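Side-chain contacts in putative uncharacterized protein (PDB 4GNX), which binds single-stranded DNA as a subunit of replication protein A, probably shielding the strands exposed during DNA replication and repair: residues L148-S153 and Q157-K162; G203-D208 and M269-T274; N305-A310 and G375-L380. All blocks are in the same frame, centred on the assembly; numbering follows the deposited sequence.

Contact 1: L148-S153 and Q157-K162; sequences LSEIVS and QRPVQK. With nucleotides of chain G.
S149 and K162 form an antiparallel hydrogen-bonded pair where strands 149-152 and 159-162 run 151° apart, S149 N giving K162 O a bond of 2.9 Å; nearer the turn, I151 N reaches V160 O at 3.1 Å. On the face carrying E150, Q161 and P159, the side chains of E150 and Q161 lie side by side, the carboxylate and amide planes 80° apart. E150 OE1 comes 2.7 Å from Q161 NE2, but the angle is too poor for a hydrogen bond, while E150 OE2 rests against P159 CB. The other face meets DNA. S149 OG touches CB and CD of K162, whose NZ makes a weak hydrogen bond of 3.2 Å to O2 of DT7 (chain G) and a salt bridge to E164. V160, its CG1 anti to the backbone N (chi1 -161°), lays that methyl against O2 of DT6 (chain G). S153 CB packs at the DT6-DT7 linkage, its OG bonded to S156. This is a beta hairpin of an OB fold, with the S149, V160 and K162 face lying against single-stranded DNA.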
loop_
_atom_site.group_PDB
_atom_site.type_symbol
_atom_site.label_atom_id
_atom_site.label_comp_id
_atom_site.label_asym_id
_atom_site.label_seq_id
_atom_site.Cartn_x
_atom_site.Cartn_y
_atom_site.Cartn_z
ATOM N N LEU C 148 19.946 -3.686 -25.486
ATOM C CA LEU C 148 18.688 -4.314 -25.146
ATOM C C LEU C 148 18.911 -5.594 -24.341
ATOM O O LEU C 148 19.618 -6.500 -24.791
ATOM C CB LEU C 148 17.924 -4.632 -26.427
ATOM C CG LEU C 148 16.487 -5.146 -26.329
ATOM C CD1 LEU C 148 15.711 -4.643 -27.528
ATOM C CD2 LEU C 148 16.400 -6.663 -26.217
ATOM N N SER C 149 18.290 -5.667 -23.166
ATOM C CA SER C 149 18.341 -6.866 -22.338
ATOM C C SER C 149 16.969 -7.506 -22.214
ATOM O O SER C 149 15.954 -6.822 -22.049
ATOM C CB SER C 149 18.887 -6.549 -20.948
ATOM O OG SER C 149 17.980 -5.726 -20.230
ATOM N N GLU C 150 16.954 -8.831 -22.291
ATOM C CA GLU C 150 15.732 -9.589 -22.151
ATOM C C GLU C 150 15.758 -10.371 -20.859
ATOM O O GLU C 150 16.640 -11.202 -20.645
ATOM C CB GLU C 150 15.537 -10.533 -23.331
ATOM C CG GLU C 150 14.253 -11.340 -23.231
ATOM C CD GLU C 150 13.727 -11.790 -24.580
ATOM O OE1 GLU C 150 14.044 -11.127 -25.601
ATOM O OE2 GLU C 150 12.991 -12.807 -24.615
ATOM N N ILE C 151 14.780 -10.103 -20.002
ATOM C CA ILE C 151 14.687 -10.783 -18.720
ATOM C C ILE C 151 13.266 -11.226 -18.430
ATOM O O ILE C 151 12.314 -10.458 -18.632
ATOM C CB ILE C 151 15.146 -9.900 -17.538
ATOM C CG1 ILE C 151 15.624 -8.509 -18.004
ATOM C CG2 ILE C 151 16.180 -10.649 -16.699
ATOM C CD1 ILE C 151 14.521 -7.486 -18.227
ATOM N N VAL C 152 13.150 -12.477 -17.970
ATOM C CA VAL C 152 11.922 -13.028 -17.379
ATOM C C VAL C 152 11.780 -12.467 -15.966
ATOM O O VAL C 152 12.576 -12.784 -15.072
ATOM C CB VAL C 152 11.934 -14.580 -17.314
ATOM C CG1 VAL C 152 10.760 -15.106 -16.500
ATOM C CG2 VAL C 152 11.920 -15.186 -18.712
ATOM N N SER C 153 10.777 -11.617 -15.782
ATOM C CA SER C 153 10.477 -11.069 -14.474
ATOM C C SER C 153 10.002 -12.196 -13.583
ATOM O O SER C 153 9.136 -12.980 -13.981
ATOM C CB SER C 153 9.399 -9.990 -14.571
ATOM O OG SER C 153 8.278 -10.463 -15.290
ATOM N N GLN C 157 6.563 -13.950 -14.857
ATOM C CA GLN C 157 7.022 -15.219 -15.455
ATOM C C GLN C 157 6.837 -15.214 -16.979
ATOM O O GLN C 157 6.479 -16.230 -17.587
ATOM C CB GLN C 157 6.398 -16.462 -14.795
ATOM C CG GLN C 157 6.832 -16.706 -13.353
ATOM C CD GLN C 157 8.236 -17.272 -13.223
ATOM O OE1 GLN C 157 9.102 -17.050 -14.075
ATOM N NE2 GLN C 157 8.469 -18.009 -12.141
ATOM N N ARG C 158 7.098 -14.049 -17.576
ATOM C CA ARG C 158 7.034 -13.842 -19.024
ATOM C C ARG C 158 8.166 -12.898 -19.460
ATOM O O ARG C 158 8.370 -11.863 -18.821
ATOM C CB ARG C 158 5.677 -13.242 -19.420
ATOM C CG ARG C 158 4.524 -14.233 -19.515
ATOM C CD ARG C 158 3.251 -13.568 -20.029
ATOM N NE ARG C 158 2.541 -12.809 -18.994
ATOM C CZ ARG C 158 2.679 -11.500 -18.763
ATOM N NH1 ARG C 158 3.516 -10.767 -19.489
ATOM N NH2 ARG C 158 1.977 -10.920 -17.796
ATOM N N PRO C 159 8.892 -13.239 -20.554
ATOM C CA PRO C 159 10.063 -12.457 -21.000
ATOM C C PRO C 159 9.750 -10.972 -21.181
ATOM O O PRO C 159 8.605 -10.625 -21.477
ATOM C CB PRO C 159 10.419 -13.084 -22.356
ATOM C CG PRO C 159 9.837 -14.449 -22.320
ATOM C CD PRO C 159 8.595 -14.349 -21.482
ATOM N N VAL C 160 10.752 -10.109 -20.989
ATOM C CA VAL C 160 10.565 -8.660 -21.171
ATOM C C VAL C 160 11.748 -7.973 -21.856
ATOM O O VAL C 160 12.897 -8.138 -21.441
ATOM C CB VAL C 160 10.302 -7.920 -19.839
ATOM C CG1 VAL C 160 9.677 -6.561 -20.119
ATOM C CG2 VAL C 160 9.407 -8.725 -18.906
ATOM N N GLN C 161 11.454 -7.189 -22.891
ATOM C CA GLN C 161 12.472 -6.342 -23.531
ATOM C C GLN C 161 12.720 -5.073 -22.723
ATOM O O GLN C 161 11.779 -4.427 -22.266
ATOM C CB GLN C 161 12.080 -5.969 -24.968
ATOM C CG GLN C 161 12.536 -6.960 -26.034
ATOM C CD GLN C 161 11.638 -8.187 -26.151
ATOM O OE1 GLN C 161 10.430 -8.127 -25.891
ATOM N NE2 GLN C 161 12.229 -9.309 -26.554
ATOM N N LYS C 162 13.990 -4.706 -22.583
ATOM C CA LYS C 162 14.380 -3.600 -21.723
ATOM C C LYS C 162 15.561 -2.857 -22.337
ATOM O O LYS C 162 16.417 -3.481 -22.948
ATOM C CB LYS C 162 14.770 -4.162 -20.358
ATOM C CG LYS C 162 14.873 -3.128 -19.264
ATOM C CD LYS C 162 15.962 -3.464 -18.269
ATOM C CE LYS C 162 16.512 -2.176 -17.687
ATOM N NZ LYS C 162 17.502 -2.428 -16.613
ATOM P P DT G 6 6.385 -1.507 -12.762
ATOM O OP1 DT G 6 6.027 -1.503 -11.321
ATOM O OP2 DT G 6 7.076 -0.325 -13.344
ATOM O "O5'" DT G 6 7.268 -2.806 -13.038
ATOM C "C5'" DT G 6 6.994 -4.051 -12.359
ATOM C "C4'" DT G 6 7.391 -5.236 -13.211
ATOM O "O4'" DT G 6 6.752 -5.169 -14.508
ATOM C "C3'" DT G 6 8.890 -5.384 -13.472
ATOM O "O3'" DT G 6 9.288 -6.733 -13.214
ATOM C "C2'" DT G 6 9.062 -4.978 -14.926
ATOM C "C1'" DT G 6 7.705 -5.249 -15.557
ATOM N N1 DT G 6 7.314 -4.269 -16.598
ATOM C C2 DT G 6 7.148 -4.702 -17.895
ATOM O O2 DT G 6 7.314 -5.861 -18.239
ATOM N N3 DT G 6 6.781 -3.721 -18.782
ATOM C C4 DT G 6 6.567 -2.384 -18.508
ATOM O O4 DT G 6 6.243 -1.619 -19.413
ATOM C C5 DT G 6 6.752 -2.001 -17.128
ATOM C C7 DT G 6 6.535 -0.574 -16.734
ATOM C C6 DT G 6 7.112 -2.949 -16.255
ATOM P P DT G 7 10.307 -6.971 -12.012
ATOM O OP1 DT G 7 10.380 -8.424 -11.713
ATOM O OP2 DT G 7 9.941 -6.020 -10.931
ATOM O "O5'" DT G 7 11.680 -6.507 -12.677
ATOM C "C5'" DT G 7 12.181 -7.148 -13.869
ATOM C "C4'" DT G 7 13.560 -6.633 -14.219
ATOM O "O4'" DT G 7 13.495 -5.237 -14.586
ATOM C "C3'" DT G 7 14.600 -6.713 -13.105
ATOM O "O3'" DT G 7 15.872 -6.952 -13.709
ATOM C "C2'" DT G 7 14.546 -5.330 -12.480
ATOM C "C1'" DT G 7 14.269 -4.450 -13.688
ATOM N N1 DT G 7 13.519 -3.203 -13.434
ATOM C C2 DT G 7 14.004 -2.048 -14.003
ATOM O O2 DT G 7 15.029 -2.008 -14.659
ATOM N N3 DT G 7 13.241 -0.931 -13.769
ATOM C C4 DT G 7 12.060 -0.860 -13.054
ATOM O O4 DT G 7 11.487 0.218 -12.927
ATOM C C5 DT G 7 11.607 -2.110 -12.490
ATOM C C7 DT G 7 10.346 -2.126 -11.686
ATOM C C6 DT G 7 12.344 -3.207 -12.713
#

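Contact 2: G203-D208 and M269-T274. With nucleotides of chain G.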
loop_
_atom_site.group_PDB
_atom_site.type_symbol
_atom_site.label_atom_id
_atom_site.label_comp_id
_atom_site.label_asym_id
_atom_site.label_seq_id
_atom_site.Cartn_x
_atom_site.Cartn_y
_atom_site.Cartn_z
ATOM N N GLY C 203 4.864 11.764 -18.029
ATOM C CA GLY C 203 4.405 10.710 -17.127
ATOM C C GLY C 203 5.384 9.561 -17.013
ATOM O O GLY C 203 5.194 8.516 -17.621
ATOM N N VAL C 204 6.434 9.764 -16.228
ATOM C CA VAL C 204 7.489 8.784 -16.082
ATOM C C VAL C 204 7.572 8.397 -14.607
ATOM O O VAL C 204 7.330 9.235 -13.737
ATOM C CB VAL C 204 8.808 9.379 -16.615
ATOM C CG1 VAL C 204 10.036 8.640 -16.102
ATOM C CG2 VAL C 204 8.788 9.369 -18.129
ATOM N N LYS C 205 7.883 7.128 -14.325
ATOM C CA LYS C 205 7.979 6.648 -12.942
ATOM C C LYS C 205 9.337 6.961 -12.350
ATOM O O LYS C 205 10.359 6.719 -12.982
ATOM C CB LYS C 205 7.715 5.145 -12.845
ATOM C CG LYS C 205 7.484 4.680 -11.408
ATOM C CD LYS C 205 7.487 3.162 -11.245
ATOM C CE LYS C 205 8.795 2.523 -11.701
ATOM N NZ LYS C 205 8.794 1.053 -11.463
ATOM N N VAL C 206 9.335 7.501 -11.130
ATOM C CA VAL C 206 10.569 7.749 -10.377
ATOM C C VAL C 206 10.890 6.571 -9.448
ATOM O O VAL C 206 10.164 6.303 -8.483
ATOM C CB VAL C 206 10.474 9.048 -9.550
ATOM C CG1 VAL C 206 11.691 9.207 -8.642
ATOM C CG2 VAL C 206 10.310 10.255 -10.464
ATOM N N GLY C 207 11.974 5.860 -9.763
ATOM C CA GLY C 207 12.519 4.828 -8.880
ATOM C C GLY C 207 13.700 5.364 -8.083
ATOM O O GLY C 207 14.269 6.414 -8.427
ATOM N N ASP C 208 14.068 4.650 -7.021
ATOM C CA ASP C 208 15.142 5.099 -6.147
ATOM C C ASP C 208 16.432 4.286 -6.301
ATOM O O ASP C 208 17.386 4.463 -5.540
ATOM C CB ASP C 208 14.664 5.129 -4.693
ATOM C CG ASP C 208 14.652 3.762 -4.053
ATOM O OD1 ASP C 208 14.814 3.697 -2.816
ATOM O OD2 ASP C 208 14.493 2.755 -4.776
ATOM N N MET C 269 14.927 -0.528 -5.067
ATOM C CA MET C 269 15.845 -1.422 -4.343
ATOM C C MET C 269 15.169 -2.047 -3.133
ATOM O O MET C 269 15.476 -1.693 -1.997
ATOM C CB MET C 269 17.048 -0.620 -3.836
ATOM C CG MET C 269 17.962 -0.057 -4.904
ATOM S SD MET C 269 19.185 1.051 -4.179
ATOM C CE MET C 269 20.592 0.828 -5.279
ATOM N N ALA C 270 14.260 -2.981 -3.375
ATOM C CA ALA C 270 13.391 -3.522 -2.335
ATOM C C ALA C 270 11.943 -3.079 -2.553
ATOM O O ALA C 270 11.363 -2.403 -1.704
ATOM C CB ALA C 270 13.876 -3.145 -0.936
ATOM N N GLU C 271 11.373 -3.471 -3.692
ATOM C CA GLU C 271 9.952 -3.263 -3.978
ATOM C C GLU C 271 9.069 -3.870 -2.873
ATOM O O GLU C 271 9.444 -4.899 -2.277
ATOM C CB GLU C 271 9.601 -3.899 -5.324
ATOM C CG GLU C 271 10.231 -3.220 -6.532
ATOM C CD GLU C 271 9.513 -1.937 -6.918
ATOM O OE1 GLU C 271 8.439 -1.633 -6.310
ATOM O OE2 GLU C 271 10.025 -1.236 -7.833
ATOM N N ARG C 272 7.923 -3.236 -2.582
ATOM C CA ARG C 272 6.995 -3.821 -1.612
ATOM C C ARG C 272 6.412 -5.127 -2.148
ATOM O O ARG C 272 6.099 -5.238 -3.331
ATOM C CB ARG C 272 5.876 -2.866 -1.187
ATOM C CG ARG C 272 5.636 -2.919 0.325
ATOM C CD ARG C 272 4.167 -2.935 0.760
ATOM N NE ARG C 272 3.464 -1.640 0.790
ATOM C CZ ARG C 272 4.029 -0.428 0.797
ATOM N NH1 ARG C 272 5.348 -0.260 0.792
ATOM N NH2 ARG C 272 3.257 0.651 0.807
ATOM N N ARG C 273 6.297 -6.119 -1.275
ATOM C CA ARG C 273 5.818 -7.442 -1.650
ATOM C C ARG C 273 4.894 -7.987 -0.573
ATOM O O ARG C 273 4.898 -7.513 0.549
ATOM C CB ARG C 273 7.006 -8.395 -1.850
ATOM C CG ARG C 273 7.855 -8.106 -3.077
ATOM C CD ARG C 273 7.363 -8.906 -4.265
ATOM N NE ARG C 273 7.802 -8.374 -5.558
ATOM C CZ ARG C 273 6.989 -7.816 -6.455
ATOM N NH1 ARG C 273 5.687 -7.714 -6.195
ATOM N NH2 ARG C 273 7.475 -7.369 -7.613
ATOM N N THR C 274 4.080 -8.968 -0.910
ATOM C CA THR C 274 3.384 -9.713 0.126
ATOM C C THR C 274 4.150 -11.022 0.358
ATOM O O THR C 274 4.943 -11.450 -0.486
ATOM C CB THR C 274 1.913 -9.995 -0.238
ATOM O OG1 THR C 274 1.854 -10.993 -1.274
ATOM C CG2 THR C 274 1.240 -8.716 -0.705
ATOM P P DT G 7 10.307 -6.971 -12.012
ATOM O OP1 DT G 7 10.380 -8.424 -11.713
ATOM O OP2 DT G 7 9.941 -6.020 -10.931
ATOM O "O5'" DT G 7 11.680 -6.507 -12.677
ATOM C "C5'" DT G 7 12.181 -7.148 -13.869
ATOM C "C4'" DT G 7 13.560 -6.633 -14.219
ATOM O "O4'" DT G 7 13.495 -5.237 -14.586
ATOM C "C3'" DT G 7 14.600 -6.713 -13.105
ATOM O "O3'" DT G 7 15.872 -6.952 -13.709
ATOM C "C2'" DT G 7 14.546 -5.330 -12.480
ATOM C "C1'" DT G 7 14.269 -4.450 -13.688
ATOM N N1 DT G 7 13.519 -3.203 -13.434
ATOM C C2 DT G 7 14.004 -2.048 -14.003
ATOM O O2 DT G 7 15.029 -2.008 -14.659
ATOM N N3 DT G 7 13.241 -0.931 -13.769
ATOM C C4 DT G 7 12.060 -0.860 -13.054
ATOM O O4 DT G 7 11.487 0.218 -12.927
ATOM C C5 DT G 7 11.607 -2.110 -12.490
ATOM C C7 DT G 7 10.346 -2.126 -11.686
ATOM C C6 DT G 7 12.344 -3.207 -12.713
ATOM P P DT G 6 6.385 -1.507 -12.762
ATOM O OP1 DT G 6 6.027 -1.503 -11.321
ATOM O OP2 DT G 6 7.076 -0.325 -13.344
ATOM O "O5'" DT G 6 7.268 -2.806 -13.038
ATOM C "C5'" DT G 6 6.994 -4.051 -12.359
ATOM C "C4'" DT G 6 7.391 -5.236 -13.211
ATOM O "O4'" DT G 6 6.752 -5.169 -14.508
ATOM C "C3'" DT G 6 8.890 -5.384 -13.472
ATOM O "O3'" DT G 6 9.288 -6.733 -13.214
ATOM C "C2'" DT G 6 9.062 -4.978 -14.926
ATOM C "C1'" DT G 6 7.705 -5.249 -15.557
ATOM N N1 DT G 6 7.314 -4.269 -16.598
ATOM C C2 DT G 6 7.148 -4.702 -17.895
ATOM O O2 DT G 6 7.314 -5.861 -18.239
ATOM N N3 DT G 6 6.781 -3.721 -18.782
ATOM C C4 DT G 6 6.567 -2.384 -18.508
ATOM O O4 DT G 6 6.243 -1.619 -19.413
ATOM C C5 DT G 6 6.752 -2.001 -17.128
ATOM C C7 DT G 6 6.535 -0.574 -16.734
ATOM C C6 DT G 6 7.112 -2.949 -16.255
ATOM P P DT G 9 22.296 -6.013 -9.878
ATOM O OP1 DT G 9 22.382 -4.770 -10.691
ATOM O OP2 DT G 9 23.244 -7.128 -10.134
ATOM O "O5'" DT G 9 22.405 -5.632 -8.333
ATOM C "C5'" DT G 9 23.546 -4.918 -7.814
ATOM C "C4'" DT G 9 23.131 -4.061 -6.641
ATOM O "O4'" DT G 9 21.684 -3.992 -6.592
ATOM C "C3'" DT G 9 23.578 -4.575 -5.266
ATOM O "O3'" DT G 9 23.965 -3.484 -4.412
ATOM C "C2'" DT G 9 22.321 -5.226 -4.716
ATOM C "C1'" DT G 9 21.253 -4.309 -5.279
ATOM N N1 DT G 9 19.884 -4.857 -5.361
ATOM C C2 DT G 9 18.888 -4.149 -4.729
ATOM O O2 DT G 9 19.094 -3.114 -4.115
ATOM N N3 DT G 9 17.635 -4.702 -4.837
ATOM C C4 DT G 9 17.290 -5.865 -5.498
ATOM O O4 DT G 9 16.119 -6.238 -5.509
ATOM C C5 DT G 9 18.386 -6.560 -6.136
ATOM C C7 DT G 9 18.108 -7.831 -6.875
ATOM C C6 DT G 9 19.612 -6.028 -6.036
#
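A chi1 of 79° sets CG of D208 between the backbone N and the carbonyl carbon, and so brings OD2 within reach of M269 N, while E271, its chain bent at chi2 (-78°), brings OE2 to the side of K205. The contact joins the end of strand 198-207 in an OB fold to the loop before helix 275-280, with DNA held between and beside them. D208 OD2 accepts a weak hydrogen bond of 3.3 Å from M269 N, while N268 OD1 takes the backbone N of D208. E271 OE2 accepts a hydrogen bond from N268 N, its main polar partner, and stays 4.5 Å from K205 NZ, opposite charges too far apart for a salt bridge. The same carboxylate oxygen lies 4.0 Å from the C7 methyl of DT7 (chain G). M269 borders another nucleotide, its CB 3.2 Å from O2 of DT9 (chain G). Farther along the loop, the guanidinium of R273 has OP2 of DT7 at its edge, near its plane. The lysine bridges two nucleotides: K205 NZ donates to OP2 of DT6 (chain G) at 2.9 Å and to the base oxygen O4 of DT7 at 3.2 Å.

Contact 3: N305-A310 and G375-L380; sequences NLYYTA and GELHKL. With nucleotides of chain G.
Y307 points its ring from strand 307-310 at helix 375-380 and meets H378 obliquely, the two ring planes 82° apart and their centroids separated by 5.7 Å. The side chains cross at about a right angle, with the phenol group at the rim of the imidazole: Y307 OH is 3.2 Å from H378 CD2, near the imidazole plane, and 3.4 Å from H378 CA. Because chi1 of H378 is -179°, CG stands anti to the backbone N, and the imidazole stacks on the ring of Y342 from strand 341-352. L377, one residue earlier on the helix, brings CD1 to the edge of the Y307 ring, 3.9 Å from CE2. That methyl also meets L306 CD1 at 3.5 Å, the two leucine side chains crossing nearly perpendicularly. The helix thus packs against a strand of the five-stranded antiparallel sheet in the C-terminal OB-type domain, and F388 and L392 of helix 385-395 extend the apolar layer beside L377 and L306. Y308 serves the DNA instead. One face of its ring receives C5' of DT14 (chain G), offset toward the rim, with Y308 CD1 3.8 Å from that carbon. Y308 OH lies 3.2 Å from C1' of DT13 (chain G) and is hydrogen-bonded to the backbone O of N317, the residue after the zinc ligand C316; strand 307-310 itself runs straight into the zinc ligand C311.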
loop_
_atom_site.group_PDB
_atom_site.type_symbol
_atom_site.label_atom_id
_atom_site.label_comp_id
_atom_site.label_asym_id
_atom_site.label_seq_id
_atom_site.Cartn_x
_atom_site.Cartn_y
_atom_site.Cartn_z
ATOM N N ASN C 305 16.853 -19.169 23.010
ATOM C CA ASN C 305 17.967 -18.612 22.257
ATOM C C ASN C 305 17.688 -17.251 21.601
ATOM O O ASN C 305 18.137 -16.974 20.494
ATOM C CB ASN C 305 18.466 -19.632 21.239
ATOM C CG ASN C 305 19.912 -19.407 20.858
ATOM O OD1 ASN C 305 20.218 -19.179 19.686
ATOM N ND2 ASN C 305 20.817 -19.450 21.852
ATOM N N LEU C 306 16.948 -16.402 22.301
ATOM C CA LEU C 306 16.635 -15.052 21.828
ATOM C C LEU C 306 17.904 -14.219 21.760
ATOM O O LEU C 306 18.075 -13.387 20.875
ATOM C CB LEU C 306 15.664 -14.385 22.800
ATOM C CG LEU C 306 14.490 -13.549 22.297
ATOM C CD1 LEU C 306 13.836 -12.886 23.491
ATOM C CD2 LEU C 306 14.836 -12.509 21.231
ATOM N N TYR C 307 18.783 -14.432 22.728
ATOM C CA TYR C 307 20.020 -13.692 22.790
ATOM C C TYR C 307 21.198 -14.574 23.179
ATOM O O TYR C 307 21.033 -15.631 23.780
ATOM C CB TYR C 307 19.894 -12.500 23.737
ATOM C CG TYR C 307 19.398 -12.851 25.112
ATOM C CD1 TYR C 307 20.240 -13.467 26.047
ATOM C CD2 TYR C 307 18.093 -12.557 25.490
ATOM C CE1 TYR C 307 19.795 -13.783 27.319
ATOM C CE2 TYR C 307 17.638 -12.862 26.764
ATOM C CZ TYR C 307 18.494 -13.476 27.668
ATOM O OH TYR C 307 18.055 -13.785 28.927
ATOM N N TYR C 308 22.381 -14.130 22.782
ATOM C CA TYR C 308 23.608 -14.832 23.071
ATOM C C TYR C 308 24.480 -13.918 23.899
ATOM O O TYR C 308 24.265 -12.700 23.918
ATOM C CB TYR C 308 24.322 -15.284 21.784
ATOM C CG TYR C 308 24.921 -14.179 20.949
ATOM C CD1 TYR C 308 26.304 -13.940 20.943
ATOM C CD2 TYR C 308 24.106 -13.370 20.155
ATOM C CE1 TYR C 308 26.849 -12.916 20.180
ATOM C CE2 TYR C 308 24.640 -12.347 19.386
ATOM C CZ TYR C 308 26.002 -12.124 19.406
ATOM O OH TYR C 308 26.482 -11.105 18.636
ATOM N N THR C 309 25.429 -14.522 24.611
ATOM C CA THR C 309 26.423 -13.789 25.395
ATOM C C THR C 309 27.589 -13.386 24.493
ATOM O O THR C 309 28.263 -14.240 23.921
ATOM C CB THR C 309 26.971 -14.636 26.564
ATOM O OG1 THR C 309 27.626 -15.799 26.037
ATOM C CG2 THR C 309 25.862 -15.071 27.505
ATOM N N ALA C 310 27.824 -12.080 24.393
ATOM C CA ALA C 310 28.787 -11.511 23.431
ATOM C C ALA C 310 29.986 -10.779 24.054
ATOM O O ALA C 310 29.959 -10.399 25.229
ATOM C CB ALA C 310 28.057 -10.604 22.439
ATOM N N GLY C 375 20.300 -6.894 27.269
ATOM C CA GLY C 375 20.725 -6.836 28.662
ATOM C C GLY C 375 19.543 -6.638 29.588
ATOM O O GLY C 375 19.415 -7.338 30.602
ATOM N N GLU C 376 18.669 -5.696 29.225
ATOM C CA GLU C 376 17.482 -5.369 30.020
ATOM C C GLU C 376 16.515 -6.561 30.092
ATOM O O GLU C 376 15.880 -6.826 31.124
ATOM C CB GLU C 376 16.763 -4.157 29.424
ATOM C CG GLU C 376 17.497 -2.821 29.501
ATOM C CD GLU C 376 16.797 -1.702 28.715
ATOM O OE1 GLU C 376 16.734 -1.783 27.464
ATOM O OE2 GLU C 376 16.318 -0.724 29.346
ATOM N N LEU C 377 16.409 -7.273 28.981
ATOM C CA LEU C 377 15.560 -8.438 28.907
ATOM C C LEU C 377 16.056 -9.529 29.841
ATOM O O LEU C 377 15.275 -10.130 30.586
ATOM C CB LEU C 377 15.543 -8.964 27.480
ATOM C CG LEU C 377 14.202 -9.416 26.924
ATOM C CD1 LEU C 377 14.443 -10.682 26.137
ATOM C CD2 LEU C 377 13.151 -9.642 28.001
ATOM N N HIS C 378 17.371 -9.765 29.783
ATOM C CA HIS C 378 18.068 -10.777 30.571
ATOM C C HIS C 378 17.813 -10.608 32.039
ATOM O O HIS C 378 17.437 -11.549 32.723
ATOM C CB HIS C 378 19.560 -10.697 30.269
ATOM C CG HIS C 378 20.381 -11.711 31.007
ATOM N ND1 HIS C 378 21.174 -11.378 32.039
ATOM C CD2 HIS C 378 20.495 -13.093 30.847
ATOM C CE1 HIS C 378 21.771 -12.488 32.521
ATOM N NE2 HIS C 378 21.360 -13.536 31.787
ATOM N N LYS C 379 17.993 -9.387 32.520
ATOM C CA LYS C 379 17.760 -9.056 33.911
ATOM C C LYS C 379 16.310 -9.332 34.309
ATOM O O LYS C 379 16.032 -9.841 35.400
ATOM C CB LYS C 379 18.097 -7.587 34.123
ATOM C CG LYS C 379 18.256 -7.175 35.570
ATOM C CD LYS C 379 18.565 -5.694 35.642
ATOM C CE LYS C 379 17.902 -5.060 36.849
ATOM N NZ LYS C 379 17.113 -3.880 36.395
ATOM N N LEU C 380 15.394 -8.998 33.405
ATOM C CA LEU C 380 13.970 -9.178 33.620
ATOM C C LEU C 380 13.635 -10.646 33.758
ATOM O O LEU C 380 12.759 -11.017 34.539
ATOM C CB LEU C 380 13.201 -8.566 32.462
ATOM C CG LEU C 380 11.669 -8.513 32.543
ATOM C CD1 LEU C 380 11.191 -7.587 33.653
ATOM C CD2 LEU C 380 11.095 -8.084 31.196
ATOM P P DT G 13 31.181 -10.333 14.630
ATOM O OP1 DT G 13 31.272 -10.254 16.105
ATOM O OP2 DT G 13 32.402 -10.684 13.856
ATOM O "O5'" DT G 13 30.008 -11.344 14.239
ATOM C "C5'" DT G 13 29.687 -12.504 15.039
ATOM C "C4'" DT G 13 28.319 -12.359 15.671
ATOM O "O4'" DT G 13 27.727 -11.102 15.300
ATOM C "C3'" DT G 13 27.290 -13.406 15.258
ATOM O "O3'" DT G 13 27.264 -14.445 16.229
ATOM C "C2'" DT G 13 25.961 -12.680 15.391
ATOM C "C1'" DT G 13 26.314 -11.198 15.427
ATOM N N1 DT G 13 25.718 -10.430 14.328
ATOM C C2 DT G 13 25.187 -9.186 14.592
ATOM O O2 DT G 13 25.164 -8.692 15.710
ATOM N N3 DT G 13 24.673 -8.540 13.493
ATOM C C4 DT G 13 24.642 -9.003 12.190
ATOM O O4 DT G 13 24.143 -8.309 11.307
ATOM C C5 DT G 13 25.220 -10.317 11.988
ATOM C C7 DT G 13 25.234 -10.903 10.612
ATOM C C6 DT G 13 25.725 -10.952 13.053
ATOM P P DT G 14 28.077 -15.779 15.979
ATOM O OP1 DT G 14 29.387 -15.599 16.663
ATOM O OP2 DT G 14 28.033 -16.141 14.540
ATOM O "O5'" DT G 14 27.122 -16.766 16.782
ATOM C "C5'" DT G 14 26.465 -16.322 17.980
ATOM C "C4'" DT G 14 25.575 -17.424 18.502
ATOM O "O4'" DT G 14 24.253 -17.246 17.952
ATOM C "C3'" DT G 14 26.019 -18.829 18.100
ATOM O "O3'" DT G 14 25.822 -19.793 19.135
ATOM C "C2'" DT G 14 25.164 -19.153 16.890
ATOM C "C1'" DT G 14 23.912 -18.312 17.076
ATOM N N1 DT G 14 23.433 -17.726 15.811
ATOM C C2 DT G 14 22.181 -18.085 15.360
ATOM O O2 DT G 14 21.442 -18.840 15.974
ATOM N N3 DT G 14 21.820 -17.516 14.161
ATOM C C4 DT G 14 22.572 -16.651 13.387
ATOM O O4 DT G 14 22.114 -16.218 12.334
ATOM C C5 DT G 14 23.879 -16.324 13.917
ATOM C C7 DT G 14 24.768 -15.399 13.146
ATOM C C6 DT G 14 24.239 -16.873 15.084
#

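From the N terminus, contact 1 comes first, closing the short turn between strands 135-152 and 159-168. Contact 2 follows over a much longer loop, from strand 198-207 past helix 229-242 to the loop ahead of helix 275-280. Contact 3 joins strand 290-310 to helix 374-381, closing a loop that holds the zinc region, strands 341-352 and 355-362 of the same sheet and helix 363-370. The three loops lie in series, none nesting or crossing. Contact 1 and the first segment of contact 2 lie in one sheet, where strands 135-152 and 198-207 are neighbours, and both contacts touch DT6 and DT7 of chain G; their centres are about 17 Å apart. Contact 3 is remote, its centre about 38 Å from that of contact 2, farther along the same DNA strand.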